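Local structure of transcription initiation factor IIB (Methanocaldococcus jannaschii, 5O9J) at residues Ile38-Gly42 with Ile43-Ala47; Ala56-Ser59 with Asn60-Lys64. The protein is an intein splicing domain (mini-intein) with the HINT fold, which probably excises itself from the transcription factor IIB precursor by protein splicing. All coordinates share one frame; numbering follows the deposited sequence.

Contact 1 of 2, residues Ile38-Gly42 with Ile43-Ala47; sequences IRREG and ILEIA
Ile46 packs against the side chains of Arg39 and Glu41. Both of its branches meet the Arg39 guanidinium, and CD1 also reaches Glu41. Ile46 CG2 sits 3.3 Å from Arg39 NH1. Ile46 CD1 lies over one face of the same guanidinium and is 3.7 Å from Glu41 CD. Arg39 reaches this place because its CG stands between the backbone N and the carbonyl carbon (chi1 72°) and the chain then runs extended. Its NH1 has a salt-bridge partner in Glu70 on strand 70-75, which lies beyond strand 44-48, while Arg39 NH2 and Glu41 OE2 form only a long salt bridge.

The backbone is a beta hairpin with a two-residue loop, Gly42-Ile43, and a type II' turn from Glu41 to Leu44. Gly42 takes the positive phi of this turn (74°). Arg39 and Ile46 are a hydrogen-bonded pair, with Arg39 N to Ile46 O at 2.8 Å and Ile46 N to Arg39 O at 2.9 Å. At the turn, Glu41 N gives a sound bond to Leu44 O. The return bond, Leu44 N to Glu41 O, is longer at 3.3 Å.

On the other face Arg40 and Glu45 lie side by side. Their guanidinium and carboxylate planes are stacked, 13° apart. Arg40 NH2 is 3.9 Å from Glu45 OE2, a long salt bridge of charge alone. Glu45 OE1 pairs with Arg73.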
# COMPACT_ATOMS: atom_id res chain seq x y z
N ILE A 38 -5.02 -2.77 -22.39
CA ILE A 38 -3.71 -2.51 -21.83
C ILE A 38 -3.07 -1.36 -22.58
O ILE A 38 -3.12 -1.32 -23.81
CB ILE A 38 -2.79 -3.74 -21.88
CG1 ILE A 38 -3.50 -4.96 -21.30
CG2 ILE A 38 -1.48 -3.46 -21.15
CD1 ILE A 38 -2.71 -6.24 -21.40
N ARG A 39 -2.48 -0.43 -21.84
CA ARG A 39 -1.66 0.61 -22.45
C ARG A 39 -0.36 0.67 -21.68
O ARG A 39 -0.23 0.06 -20.62
CB ARG A 39 -2.37 1.97 -22.43
CG ARG A 39 -2.47 2.63 -21.07
CD ARG A 39 -3.15 4.00 -21.18
NE ARG A 39 -2.97 4.79 -19.97
CZ ARG A 39 -3.75 4.71 -18.89
NH1 ARG A 39 -4.77 3.85 -18.88
NH2 ARG A 39 -3.51 5.47 -17.83
N ARG A 40 0.63 1.38 -22.22
CA ARG A 40 1.93 1.44 -21.57
C ARG A 40 2.41 2.86 -21.31
O ARG A 40 2.10 3.79 -22.06
CB ARG A 40 2.97 0.69 -22.41
CG ARG A 40 2.79 -0.81 -22.43
CD ARG A 40 3.98 -1.48 -23.08
NE ARG A 40 4.17 -2.85 -22.61
CZ ARG A 40 4.83 -3.18 -21.50
NH1 ARG A 40 5.37 -2.24 -20.75
NH2 ARG A 40 4.96 -4.45 -21.16
N GLU A 41 3.15 3.01 -20.23
CA GLU A 41 3.84 4.25 -19.91
C GLU A 41 5.25 3.87 -19.50
O GLU A 41 5.61 3.90 -18.32
CB GLU A 41 3.13 5.02 -18.79
CG GLU A 41 1.71 5.46 -19.15
CD GLU A 41 1.14 6.44 -18.15
OE1 GLU A 41 1.88 6.84 -17.22
OE2 GLU A 41 -0.05 6.81 -18.29
N GLY A 42 6.05 3.49 -20.49
CA GLY A 42 7.39 3.00 -20.25
C GLY A 42 7.35 1.60 -19.68
O GLY A 42 6.91 0.66 -20.34
N ILE A 43 7.82 1.47 -18.45
CA ILE A 43 7.84 0.18 -17.76
C ILE A 43 6.46 -0.16 -17.21
O ILE A 43 6.23 -1.27 -16.74
CB ILE A 43 8.86 0.18 -16.60
CG1 ILE A 43 8.62 1.38 -15.68
CG2 ILE A 43 10.28 0.19 -17.15
CD1 ILE A 43 9.58 1.45 -14.50
N LEU A 44 5.55 0.81 -17.28
CA LEU A 44 4.22 0.68 -16.71
C LEU A 44 3.21 0.03 -17.65
O LEU A 44 2.94 0.55 -18.73
CB LEU A 44 3.69 2.05 -16.30
CG LEU A 44 3.68 2.42 -14.82
CD1 LEU A 44 2.72 3.59 -14.61
CD2 LEU A 44 3.29 1.23 -13.94
N GLU A 45 2.65 -1.10 -17.21
CA GLU A 45 1.54 -1.77 -17.88
C GLU A 45 0.23 -1.40 -17.19
O GLU A 45 0.06 -1.71 -16.01
CB GLU A 45 1.72 -3.28 -17.85
CG GLU A 45 1.84 -3.97 -19.19
CD GLU A 45 2.25 -5.44 -19.04
OE1 GLU A 45 3.00 -5.76 -18.09
OE2 GLU A 45 1.80 -6.27 -19.86
N ILE A 46 -0.69 -0.76 -17.90
CA ILE A 46 -1.92 -0.29 -17.29
C ILE A 46 -3.14 -0.89 -17.96
O ILE A 46 -3.27 -0.84 -19.18
CB ILE A 46 -2.03 1.24 -17.37
CG1 ILE A 46 -0.86 1.89 -16.64
CG2 ILE A 46 -3.36 1.71 -16.80
CD1 ILE A 46 -0.53 3.28 -17.16
N ALA A 47 -4.04 -1.46 -17.16
CA ALA A 47 -5.31 -1.95 -17.67
C ALA A 47 -6.44 -1.26 -16.97
O ALA A 47 -6.43 -1.14 -15.74
CB ALA A 47 -5.43 -3.46 -17.48

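Contact 2 of 2, residues Ala56-Ser59 with Asn60-Lys64; sequences AFNS and NYKFK
Asn58 OD1 takes two backbone N-H groups, from Asn60 in the turn and from Lys62 just beyond it. Lys62 N is the main donor, 2.7 Å from Asn58 OD1 with an N-H...O angle of 154°, tilted somewhat from the amide plane. Asn60 N adds a weak bond to Asn58 OD1 at 3.2 Å. The amide can turn in over the loop because CG stands between the backbone N and the carbonyl carbon (chi1 70°). The backbone is held too: Asn58 N bonds to Lys62 O at 2.8 Å, and Asn58 O receives Tyr61 N. The latter bond closes a type I turn from Asn58 to Tyr61, at the end of an antiparallel hairpin. Tyr61, the last residue of the turn, has positive phi, which makes this a type I turn plus G1 bulge. Next along the strands, Ala56 and Lys64 form a hydrogen-bonded pair with two backbone bonds.

The face opposite Ala56 and Lys64 carries Phe57 and Phe63. They make an edge-to-face pair, with ring centroids 5.0 Å apart and planes at 63°. Phe57 CD1 leads over the Phe63 face, 3.4 Å from Phe63 CE1. Phe57 CZ reaches the turn, 3.3 Å from Tyr61 CA and at the edge of the Tyr61 ring. Leu138 and Ile139 also pack against Phe57. The buried Asn58 carboxamide thus supplies an acceptor for Asn60 and Lys62 N-H groups, while the apolar side rests on ring packing.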
# COMPACT_ATOMS: atom_id res chain seq x y z
N ALA A 56 -11.48 1.18 0.88
CA ALA A 56 -10.71 2.39 0.94
C ALA A 56 -11.38 3.37 1.88
O ALA A 56 -12.54 3.21 2.23
CB ALA A 56 -10.56 3.00 -0.44
N PHE A 57 -10.62 4.38 2.28
CA PHE A 57 -11.12 5.47 3.11
C PHE A 57 -11.57 6.64 2.24
O PHE A 57 -10.74 7.35 1.68
CB PHE A 57 -10.02 5.90 4.07
CG PHE A 57 -10.45 6.94 5.02
CD1 PHE A 57 -11.11 6.60 6.20
CD2 PHE A 57 -10.22 8.27 4.73
CE1 PHE A 57 -11.51 7.59 7.07
CE2 PHE A 57 -10.61 9.23 5.59
CZ PHE A 57 -11.25 8.92 6.77
N ASN A 58 -12.88 6.85 2.11
CA ASN A 58 -13.35 7.80 1.10
C ASN A 58 -13.38 9.26 1.55
O ASN A 58 -13.06 9.58 2.70
CB ASN A 58 -14.74 7.38 0.60
CG ASN A 58 -15.86 7.57 1.64
OD1 ASN A 58 -15.63 7.97 2.78
ND2 ASN A 58 -17.08 7.26 1.22
N SER A 59 -13.79 10.14 0.63
CA SER A 59 -13.85 11.59 0.87
C SER A 59 -14.84 11.99 1.97
O SER A 59 -14.76 13.09 2.51
CB SER A 59 -14.21 12.32 -0.42
OG SER A 59 -13.25 12.08 -1.44
N ASN A 60 -15.78 11.10 2.30
CA ASN A 60 -16.72 11.35 3.38
C ASN A 60 -16.24 10.75 4.69
O ASN A 60 -17.02 10.55 5.62
CB ASN A 60 -18.10 10.79 3.03
CG ASN A 60 -18.69 11.44 1.79
OD1 ASN A 60 -18.34 12.56 1.44
ND2 ASN A 60 -19.60 10.73 1.13
N TYR A 61 -14.94 10.47 4.75
CA TYR A 61 -14.28 9.95 5.95
C TYR A 61 -14.72 8.56 6.39
O TYR A 61 -14.73 8.26 7.59
CB TYR A 61 -14.47 10.92 7.12
CG TYR A 61 -13.85 12.28 6.89
CD1 TYR A 61 -12.58 12.39 6.34
CD2 TYR A 61 -14.53 13.45 7.22
CE1 TYR A 61 -12.00 13.63 6.12
CE2 TYR A 61 -13.96 14.69 7.00
CZ TYR A 61 -12.69 14.77 6.46
OH TYR A 61 -12.11 16.00 6.23
N LYS A 62 -15.08 7.69 5.44
CA LYS A 62 -15.54 6.35 5.80
C LYS A 62 -14.82 5.21 5.07
O LYS A 62 -14.46 5.34 3.89
CB LYS A 62 -17.05 6.23 5.57
CG LYS A 62 -17.87 7.27 6.35
CD LYS A 62 -19.20 7.55 5.68
CE LYS A 62 -20.02 8.53 6.51
NZ LYS A 62 -21.48 8.47 6.16
N PHE A 63 -14.60 4.11 5.78
CA PHE A 63 -14.06 2.89 5.18
C PHE A 63 -15.16 2.09 4.50
O PHE A 63 -16.04 1.52 5.15
CB PHE A 63 -13.35 2.04 6.23
CG PHE A 63 -12.02 2.59 6.65
CD1 PHE A 63 -11.90 3.39 7.78
CD2 PHE A 63 -10.88 2.32 5.91
CE1 PHE A 63 -10.68 3.90 8.17
CE2 PHE A 63 -9.65 2.83 6.30
CZ PHE A 63 -9.55 3.62 7.42
N LYS A 64 -15.09 2.06 3.17
CA LYS A 64 -16.14 1.54 2.31
C LYS A 64 -15.55 0.91 1.05
O LYS A 64 -14.44 1.23 0.66
CB LYS A 64 -17.11 2.66 1.90
CG LYS A 64 -18.16 3.04 2.92
CD LYS A 64 -19.25 3.85 2.25
CE LYS A 64 -20.54 3.86 3.06
NZ LYS A 64 -20.31 4.40 4.43

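Contact 1 and contact 2 are two beta hairpins that follow each other along the chain. The first closes before the second opens, and strands 44-48 and 52-57 come one after the other. The centres of the two contacts are 28 Å apart and their nearest atoms about 16 Å, so they do not touch. They belong to different antiparallel sheets. Contact 1 forms an edge of the sheet that continues through strand 70-75. Contact 2 forms an edge of the sheet that includes strands 10-15 and 18-23. Both belong to the intein splicing domain. The chain thus builds edge hairpins of two sheets in succession, in keeping with the largely beta HINT fold.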